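Local coordinates for protein carboxylesterase (EST-2) (Archaeoglobus fulgidus, PDB 5FRD) that probably hydrolyses carboxylic esters as a thermophilic alpha/beta-hydrolase esterase, and binds a coenzyme A molecule near its active site, at residues A[128-139]-A[155-166]. Sequence-based numbering, arbitrary orientation. Where two conformers were deposited one is given.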
ATOM      1  N   LEU A 128      14.145 -15.079   6.942  1.00 22.61           N
ATOM      2  CA  LEU A 128      14.470 -13.855   7.665  1.00 20.11           C
ATOM      3  C   LEU A 128      14.949 -14.038   9.111  1.00 28.79           C
ATOM      4  O   LEU A 128      15.623 -13.144   9.638  1.00 26.52           O
ATOM      5  CB  LEU A 128      13.290 -12.911   7.747  1.00 23.41           C
ATOM      6  CG  LEU A 128      12.915 -12.210   6.475  1.00 18.54           C
ATOM      7  CD1 LEU A 128      11.527 -11.624   6.650  1.00 23.53           C
ATOM      8  CD2 LEU A 128      13.922 -11.142   6.106  1.00 21.30           C
ATOM      9  N   LYS A 129      14.621 -15.177   9.735  1.00 26.46           N
ATOM     10  CA  LYS A 129      15.006 -15.458  11.118  0.60 25.15           C
ATOM     11  C   LYS A 129      16.408 -16.047  11.133  1.00 30.72           C
ATOM     12  O   LYS A 129      17.143 -15.829  12.080  1.00 43.89           O
ATOM     13  CB  LYS A 129      14.027 -16.418  11.814  0.60 42.17           C
ATOM     14  CG  LYS A 129      12.543 -16.040  11.734  0.60 37.28           C
ATOM     15  CD  LYS A 129      11.644 -17.115  12.345  0.60 47.87           C
ATOM     16  CE  LYS A 129      11.411 -18.275  11.392  0.60 49.63           C
ATOM     17  NZ  LYS A 129      10.663 -19.390  12.034  0.60 59.97           N
ATOM     18  N   LYS A 130      16.767 -16.768  10.076  1.00 25.96           N
ATOM     19  CA  LYS A 130      18.070 -17.466  10.009  0.60 35.02           C
ATOM     20  C   LYS A 130      19.162 -16.732   9.259  1.00 29.49           C
ATOM     21  O   LYS A 130      20.282 -16.609   9.769  1.00 29.77           O
ATOM     22  CB  LYS A 130      17.941 -18.829   9.345  0.60 42.74           C
ATOM     23  CG  LYS A 130      19.207 -19.681   9.439  0.60 50.48           C
ATOM     24  CD  LYS A 130      19.076 -20.931   8.589  0.60 72.00           C
ATOM     25  CE  LYS A 130      20.172 -21.943   8.881  0.60 68.27           C
ATOM     26  NZ  LYS A 130      21.504 -21.490   8.399  0.60 71.62           N
ATOM     27  N   GLU A 131      18.862 -16.298   8.038  1.00 26.01           N
ATOM     28  CA  GLU A 131      19.850 -15.615   7.184  0.70 23.84           C
ATOM     29  C   GLU A 131      19.171 -14.458   6.465  1.00 19.93           C
ATOM     30  O   GLU A 131      18.870 -14.543   5.275  1.00 23.56           O
ATOM     31  CB  GLU A 131      20.606 -16.533   6.214  0.70 30.63           C
ATOM     32  CG  GLU A 131      21.805 -15.851   5.559  0.70 31.63           C
ATOM     33  CD  GLU A 131      22.743 -16.816   4.864  0.70 69.79           C
ATOM     34  OE1 GLU A 131      22.478 -18.042   4.873  0.70 42.51           O
ATOM     35  OE2 GLU A 131      23.750 -16.332   4.306  0.70 50.50           O
ATOM     36  N   PRO A 132      18.945 -13.359   7.216  1.00 20.57           N
ATOM     37  CA  PRO A 132      18.094 -12.321   6.590  1.00 19.79           C
ATOM     38  C   PRO A 132      18.615 -11.735   5.309  1.00 21.17           C
ATOM     39  O   PRO A 132      17.819 -11.391   4.455  1.00 20.61           O
ATOM     40  CB  PRO A 132      17.938 -11.260   7.697  1.00 23.91           C
ATOM     41  CG  PRO A 132      19.009 -11.557   8.696  1.00 27.33           C
ATOM     42  CD  PRO A 132      19.239 -13.033   8.625  1.00 22.58           C
ATOM     43  N   GLU A 133      19.929 -11.616   5.103  1.00 20.48           N
ATOM     44  CA  GLU A 133      20.404 -11.038   3.859  1.00 19.29           C
ATOM     45  C   GLU A 133      19.934 -11.813   2.636  1.00 22.01           C
ATOM     46  O   GLU A 133      19.540 -11.229   1.621  1.00 21.91           O
ATOM     47  CB  GLU A 133      21.945 -10.944   3.846  1.00 26.79           C
ATOM     48  CG  GLU A 133      22.523  -9.978   2.808  1.00 28.42           C
ATOM     49  CD  GLU A 133      22.965 -10.627   1.523  1.00 43.02           C
ATOM     50  OE1 GLU A 133      23.197 -11.844   1.537  1.00 60.12           O
ATOM     51  OE2 GLU A 133      23.095  -9.904   0.496  1.00 35.18           O
ATOM     52  N   LYS A 134      19.975 -13.139   2.714  1.00 21.29           N
ATOM     53  CA  LYS A 134      19.555 -13.971   1.589  0.60 21.51           C
ATOM     54  C   LYS A 134      18.053 -13.819   1.328  1.00 17.75           C
ATOM     55  O   LYS A 134      17.625 -13.776   0.157  1.00 20.66           O
ATOM     56  CB  LYS A 134      19.919 -15.431   1.880  0.60 27.92           C
ATOM     57  CG  LYS A 134      19.724 -16.419   0.744  0.60 29.21           C
ATOM     58  CD  LYS A 134      20.102 -17.830   1.194  0.60 39.41           C
ATOM     59  CE  LYS A 134      20.158 -18.817   0.038  0.60 51.51           C
ATOM     60  NZ  LYS A 134      20.540 -20.181   0.500  0.60 64.13           N
ATOM     61  N   ALA A 135      17.281 -13.726   2.405  1.00 18.31           N
ATOM     62  CA  ALA A 135      15.820 -13.599   2.294  1.00 17.96           C
ATOM     63  C   ALA A 135      15.459 -12.246   1.702  1.00 19.68           C
ATOM     64  O   ALA A 135      14.568 -12.160   0.858  1.00 17.72           O
ATOM     65  CB  ALA A 135      15.174 -13.811   3.634  1.00 18.13           C
ATOM     66  N   VAL A 136      16.140 -11.206   2.180  1.00 17.74           N
ATOM     67  CA  VAL A 136      15.911  -9.863   1.678  1.00 18.22           C
ATOM     68  C   VAL A 136      16.280  -9.804   0.208  1.00 17.86           C
ATOM     69  O   VAL A 136      15.518  -9.262  -0.600  1.00 18.63           O
ATOM     70  CB  VAL A 136      16.664  -8.821   2.507  1.00 18.74           C
ATOM     71  CG1 VAL A 136      16.694  -7.483   1.800  1.00 19.99           C
ATOM     72  CG2 VAL A 136      16.044  -8.685   3.888  1.00 19.21           C
ATOM     73  N   ASP A 137      17.438 -10.345  -0.188  1.00 19.12           N
ATOM     74  CA  ASP A 137      17.814 -10.350  -1.574  1.00 18.10           C
ATOM     75  C   ASP A 137      16.820 -11.109  -2.469  1.00 17.14           C
ATOM     76  O   ASP A 137      16.519 -10.667  -3.564  1.00 19.35           O
ATOM     77  CB  ASP A 137      19.201 -10.942  -1.791  1.00 21.41           C
ATOM     78  CG  ASP A 137      20.310 -10.055  -1.252  1.00 30.45           C
ATOM     79  OD1 ASP A 137      20.113  -8.834  -1.044  1.00 27.38           O
ATOM     80  OD2 ASP A 137      21.414 -10.616  -1.085  1.00 29.80           O
ATOM     81  N   LEU A 138      16.287 -12.213  -1.969  1.00 18.00           N
ATOM     82  CA  LEU A 138      15.276 -12.973  -2.725  1.00 19.62           C
ATOM     83  C   LEU A 138      13.988 -12.158  -2.918  1.00 18.44           C
ATOM     84  O   LEU A 138      13.501 -11.987  -4.036  1.00 18.75           O
ATOM     85  CB  LEU A 138      14.972 -14.279  -2.002  1.00 20.73           C
ATOM     86  CG  LEU A 138      13.853 -15.129  -2.617  1.00 23.77           C
ATOM     87  CD1 LEU A 138      14.144 -15.481  -4.063  1.00 25.21           C
ATOM     88  CD2 LEU A 138      13.650 -16.353  -1.753  1.00 23.25           C
ATOM     89  N   MET A 139      13.502 -11.592  -1.815  1.00 16.49           N
ATOM     90  CA  MET A 139      12.307 -10.742  -1.895  1.00 16.22           C
ATOM     91  C   MET A 139      12.519  -9.579  -2.857  1.00 16.75           C
ATOM     92  O   MET A 139      11.682  -9.262  -3.706  1.00 16.74           O
ATOM     93  CB  MET A 139      11.931 -10.241  -0.524  1.00 18.64           C
ATOM     94  CG  MET A 139      10.644  -9.439  -0.533  1.00 17.85           C
ATOM     95  SD  MET A 139      10.185  -9.026   1.137  1.00 20.37           S
ATOM     96  CE  MET A 139       8.793  -7.926   0.788  1.00 17.93           C
ATOM     97  N   ARG A 155      17.066  -2.263   0.030  1.00 15.30           N
ATOM     98  CA  ARG A 155      17.792  -3.359   0.634  1.00 16.41           C
ATOM     99  C   ARG A 155      18.376  -2.998   2.001  1.00 15.31           C
ATOM    100  O   ARG A 155      18.255  -3.736   2.965  1.00 15.94           O
ATOM    101  CB  ARG A 155      18.876  -3.850  -0.327  1.00 18.42           C
ATOM    102  CG  ARG A 155      19.634  -5.068   0.129  1.00 19.17           C
ATOM    103  CD  ARG A 155      20.613  -5.553  -0.936  1.00 18.60           C
ATOM    104  NE  ARG A 155      21.524  -6.542  -0.357  1.00 20.98           N
ATOM    105  CZ  ARG A 155      22.576  -6.210   0.407  1.00 25.30           C
ATOM    106  NH1 ARG A 155      22.818  -4.941   0.727  1.00 21.67           N
ATOM    107  NH2 ARG A 155      23.364  -7.154   0.904  1.00 25.64           N
ATOM    108  N   ARG A 156      18.982  -1.813   2.097  1.00 15.28           N
ATOM    109  CA  ARG A 156      19.506  -1.381   3.379  1.00 14.69           C
ATOM    110  C   ARG A 156      18.410  -1.141   4.419  1.00 13.90           C
ATOM    111  O   ARG A 156      18.542  -1.462   5.585  1.00 16.05           O
ATOM    112  CB  ARG A 156      20.361  -0.126   3.231  1.00 16.39           C
ATOM    113  CG  ARG A 156      21.628  -0.372   2.428  1.00 17.88           C
ATOM    114  CD  ARG A 156      22.651   0.744   2.605  1.00 19.90           C
ATOM    115  NE  ARG A 156      22.058   2.019   2.254  1.00 19.37           N
ATOM    116  CZ  ARG A 156      21.956   2.490   1.021  1.00 20.06           C
ATOM    117  NH1 ARG A 156      22.470   1.864  -0.038  1.00 20.46           N
ATOM    118  NH2 ARG A 156      21.365   3.676   0.841  1.00 24.94           N
ATOM    119  N   GLU A 157      17.313  -0.542   3.956  1.00 14.53           N
ATOM    120  CA  GLU A 157      16.151  -0.368   4.844  1.00 14.51           C
ATOM    121  C   GLU A 157      15.664  -1.695   5.402  1.00 13.97           C
ATOM    122  O   GLU A 157      15.417  -1.836   6.589  1.00 14.72           O
ATOM    123  CB  GLU A 157      15.017   0.350   4.103  1.00 14.49           C
ATOM    124  CG  GLU A 157      15.295   1.815   3.800  1.00 16.19           C
ATOM    125  CD  GLU A 157      14.253   2.473   2.954  1.00 20.53           C
ATOM    126  OE1 GLU A 157      13.398   1.777   2.375  1.00 21.83           O
ATOM    127  OE2 GLU A 157      14.274   3.729   2.897  1.00 23.64           O
ATOM    128  N   PHE A 158      15.511  -2.686   4.524  1.00 14.13           N
ATOM    129  CA  PHE A 158      15.049  -3.997   4.978  1.00 15.35           C
ATOM    130  C   PHE A 158      16.032  -4.644   5.964  1.00 14.97           C
ATOM    131  O   PHE A 158      15.605  -5.210   6.972  1.00 15.59           O
ATOM    132  CB  PHE A 158      14.797  -4.891   3.764  1.00 15.03           C
ATOM    133  CG  PHE A 158      13.410  -4.776   3.146  1.00 16.57           C
ATOM    134  CD1 PHE A 158      12.500  -3.770   3.479  1.00 16.86           C
ATOM    135  CD2 PHE A 158      13.020  -5.733   2.217  1.00 17.55           C
ATOM    136  CE1 PHE A 158      11.244  -3.734   2.889  1.00 16.28           C
ATOM    137  CE2 PHE A 158      11.784  -5.693   1.598  1.00 19.36           C
ATOM    138  CZ  PHE A 158      10.894  -4.700   1.960  1.00 18.20           C
ATOM    139  N   LEU A 159      17.335  -4.512   5.679  1.00 15.50           N
ATOM    140  CA  LEU A 159      18.333  -5.061   6.614  1.00 15.07           C
ATOM    141  C   LEU A 159      18.291  -4.383   7.975  1.00 15.80           C
ATOM    142  O   LEU A 159      18.577  -4.989   8.984  1.00 17.22           O
ATOM    143  CB  LEU A 159      19.726  -4.986   6.004  1.00 16.77           C
ATOM    144  CG  LEU A 159      19.955  -5.906   4.816  1.00 18.24           C
ATOM    145  CD1 LEU A 159      21.300  -5.614   4.155  1.00 21.76           C
ATOM    146  CD2 LEU A 159      19.867  -7.381   5.205  1.00 23.13           C
ATOM    147  N   ASP A 160      17.923  -3.090   7.992  1.00 15.12           N
ATOM    148  CA  ASP A 160      17.729  -2.327   9.224  1.00 15.34           C
ATOM    149  C   ASP A 160      16.398  -2.562   9.949  1.00 14.99           C
ATOM    150  O   ASP A 160      16.197  -2.103  11.078  1.00 18.05           O
ATOM    151  CB  ASP A 160      17.892  -0.827   8.932  1.00 14.97           C
ATOM    152  CG  ASP A 160      19.341  -0.409   8.673  1.00 21.80           C
ATOM    153  OD1 ASP A 160      20.271  -1.205   8.948  1.00 21.91           O
ATOM    154  OD2 ASP A 160      19.553   0.748   8.196  1.00 20.23           O
ATOM    155  N   ARG A 161      15.469  -3.243   9.278  1.00 14.91           N
ATOM    156  CA  ARG A 161      14.107  -3.415   9.803  1.00 14.82           C
ATOM    157  C   ARG A 161      13.659  -4.859   9.728  1.00 16.05           C
ATOM    158  O   ARG A 161      12.485  -5.119   9.531  1.00 16.23           O
ATOM    159  CB  ARG A 161      13.165  -2.549   8.960  1.00 14.88           C
ATOM    160  CG  ARG A 161      13.489  -1.075   8.951  1.00 16.01           C
ATOM    161  CD  ARG A 161      12.732  -0.372   7.853  1.00 13.94           C
ATOM    162  NE  ARG A 161      13.218   0.976   7.717  1.00 15.10           N
ATOM    163  CZ  ARG A 161      12.782   1.853   6.818  1.00 15.68           C
ATOM    164  NH1 ARG A 161      11.782   1.549   6.000  1.00 16.03           N
ATOM    165  NH2 ARG A 161      13.377   3.048   6.732  1.00 17.90           N
ATOM    166  N   VAL A 162      14.564  -5.815   9.913  1.00 16.45           N
ATOM    167  CA  VAL A 162      14.207  -7.230   9.706  1.00 15.76           C
ATOM    168  C   VAL A 162      13.080  -7.658  10.623  1.00 16.49           C
ATOM    169  O   VAL A 162      12.186  -8.365  10.157  1.00 16.64           O
ATOM    170  CB  VAL A 162      15.453  -8.130   9.922  1.00 16.72           C
ATOM    171  CG1 VAL A 162      15.106  -9.615  10.005  1.00 18.64           C
ATOM    172  CG2 VAL A 162      16.454  -7.946   8.808  1.00 17.51           C
ATOM    173  N   ASP A 163      13.091  -7.243  11.881  1.00 15.99           N
ATOM    174  CA  ASP A 163      12.089  -7.697  12.842  1.00 17.62           C
ATOM    175  C   ASP A 163      10.694  -7.216  12.449  1.00 17.90           C
ATOM    176  O   ASP A 163       9.738  -8.014  12.403  1.00 17.77           O
ATOM    177  CB  ASP A 163      12.443  -7.251  14.254  1.00 19.39           C
ATOM    178  CG  ASP A 163      13.723  -7.899  14.793  1.00 36.15           C
ATOM    179  OD1 ASP A 163      14.259  -8.856  14.193  1.00 35.58           O
ATOM    180  OD2 ASP A 163      14.185  -7.449  15.851  1.00 49.41           O
ATOM    181  N   VAL A 164      10.553  -5.930  12.130  1.00 16.49           N
ATOM    182  CA  VAL A 164       9.249  -5.398  11.690  0.60 16.07           C
ATOM    183  C   VAL A 164       8.858  -5.980  10.332  1.00 15.29           C
ATOM    184  O   VAL A 164       7.687  -6.263  10.107  1.00 14.93           O
ATOM    185  CB  VAL A 164       9.221  -3.856  11.699  0.60 15.09           C
ATOM    186  CG1 VAL A 164       7.959  -3.284  11.060  0.60 17.22           C
ATOM    187  CG2 VAL A 164       9.280  -3.354  13.129  0.60 16.23           C
ATOM    188  N   LEU A 165       9.809  -6.163   9.423  1.00 14.11           N
ATOM    189  CA  LEU A 165       9.509  -6.758   8.133  1.00 14.24           C
ATOM    190  C   LEU A 165       8.924  -8.142   8.327  1.00 16.16           C
ATOM    191  O   LEU A 165       7.927  -8.481   7.688  1.00 15.37           O
ATOM    192  CB  LEU A 165      10.764  -6.823   7.276  1.00 15.16           C
ATOM    193  CG  LEU A 165      10.670  -7.525   5.946  1.00 16.33           C
ATOM    194  CD1 LEU A 165       9.677  -6.841   5.012  1.00 17.02           C
ATOM    195  CD2 LEU A 165      12.039  -7.634   5.270  1.00 17.64           C
ATOM    196  N   HIS A 166       9.522  -8.942   9.204  1.00 16.33           N
ATOM    197  CA  HIS A 166       9.008 -10.283   9.444  1.00 17.71           C
ATOM    198  C   HIS A 166       7.619 -10.229  10.083  1.00 17.29           C
ATOM    199  O   HIS A 166       6.715 -10.980   9.655  1.00 16.82           O
ATOM    200  CB  HIS A 166       9.975 -11.085  10.323  1.00 18.27           C
ATOM    201  CG  HIS A 166       9.527 -12.482  10.561  1.00 20.61           C
ATOM    202  ND1 HIS A 166       8.857 -12.855  11.708  1.00 37.25           N
ATOM    203  CD2 HIS A 166       9.620 -13.587   9.797  1.00 31.03           C
ATOM    204  CE1 HIS A 166       8.564 -14.141  11.639  1.00 30.38           C
ATOM    205  NE2 HIS A 166       9.021 -14.610  10.495  1.00 25.72           N
TER
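Val136 of helix 132-139 fits as a knob into a hole formed by Arg155, Phe158 and Leu159 of helix 155-160 and Leu165 of the following helix. The axes of helices 132-139 and 155-160 approach to 10.0 Å at 139°, closer to antiparallel than to perpendicular. Both segments belong to the helical insertion between strands 106-112 and 192-197, where alpha/beta hydrolases commonly carry a cap. With CG1 anti to its backbone N (chi1 166°), Val136 brings that methyl to the Phe158 edge, 3.8 Å from Phe158 CB. The extended Met139 side chain crosses that of Phe158 at about a right angle in a Met-aromatic contact, Met139 SD lying oblique to the ring and 3.7 Å from Phe158 CE2; Leu165 CD2 lies over one ring face. Leu128 continues this apolar layer: its CD2 meets Leu165, and its side chain runs past that of His166 in the opposite direction, CD1 against His166 CB. The packing is tight here, and Met139 also touches Leu202 of the coenzyme A site, its side chain about 6 Å from the bound cofactor.

The solvent end is looser: in one of its two conformers Lys129 lays CG marginally over a face of the His166 imidazole, while its ammonium pairs with Glu126. Another margin is polar and partly exposed, but firmly bonded. There Arg155, extended from CG to NE, holds two carboxylates at its guanidinium edge. Arg155 NE gives a bent bond (147°) to the syn lone pair of Asp137 OD1 at 2.8 Å, their planes nearly coplanar. Arg155 NH2 points almost straight at Glu133 OE2, also 2.8 Å away, meeting it on the anti side with the planes steeply turned. Leu159 CD1 lies over one guanidinium face. A leucine in place of Arg155 would probably leave Glu133 and Asp137 facing each other without their shared cation.

One arginine thus draws two acids of helix 132-139 onto helix 155-160, bridging the helices beside their apolar seam.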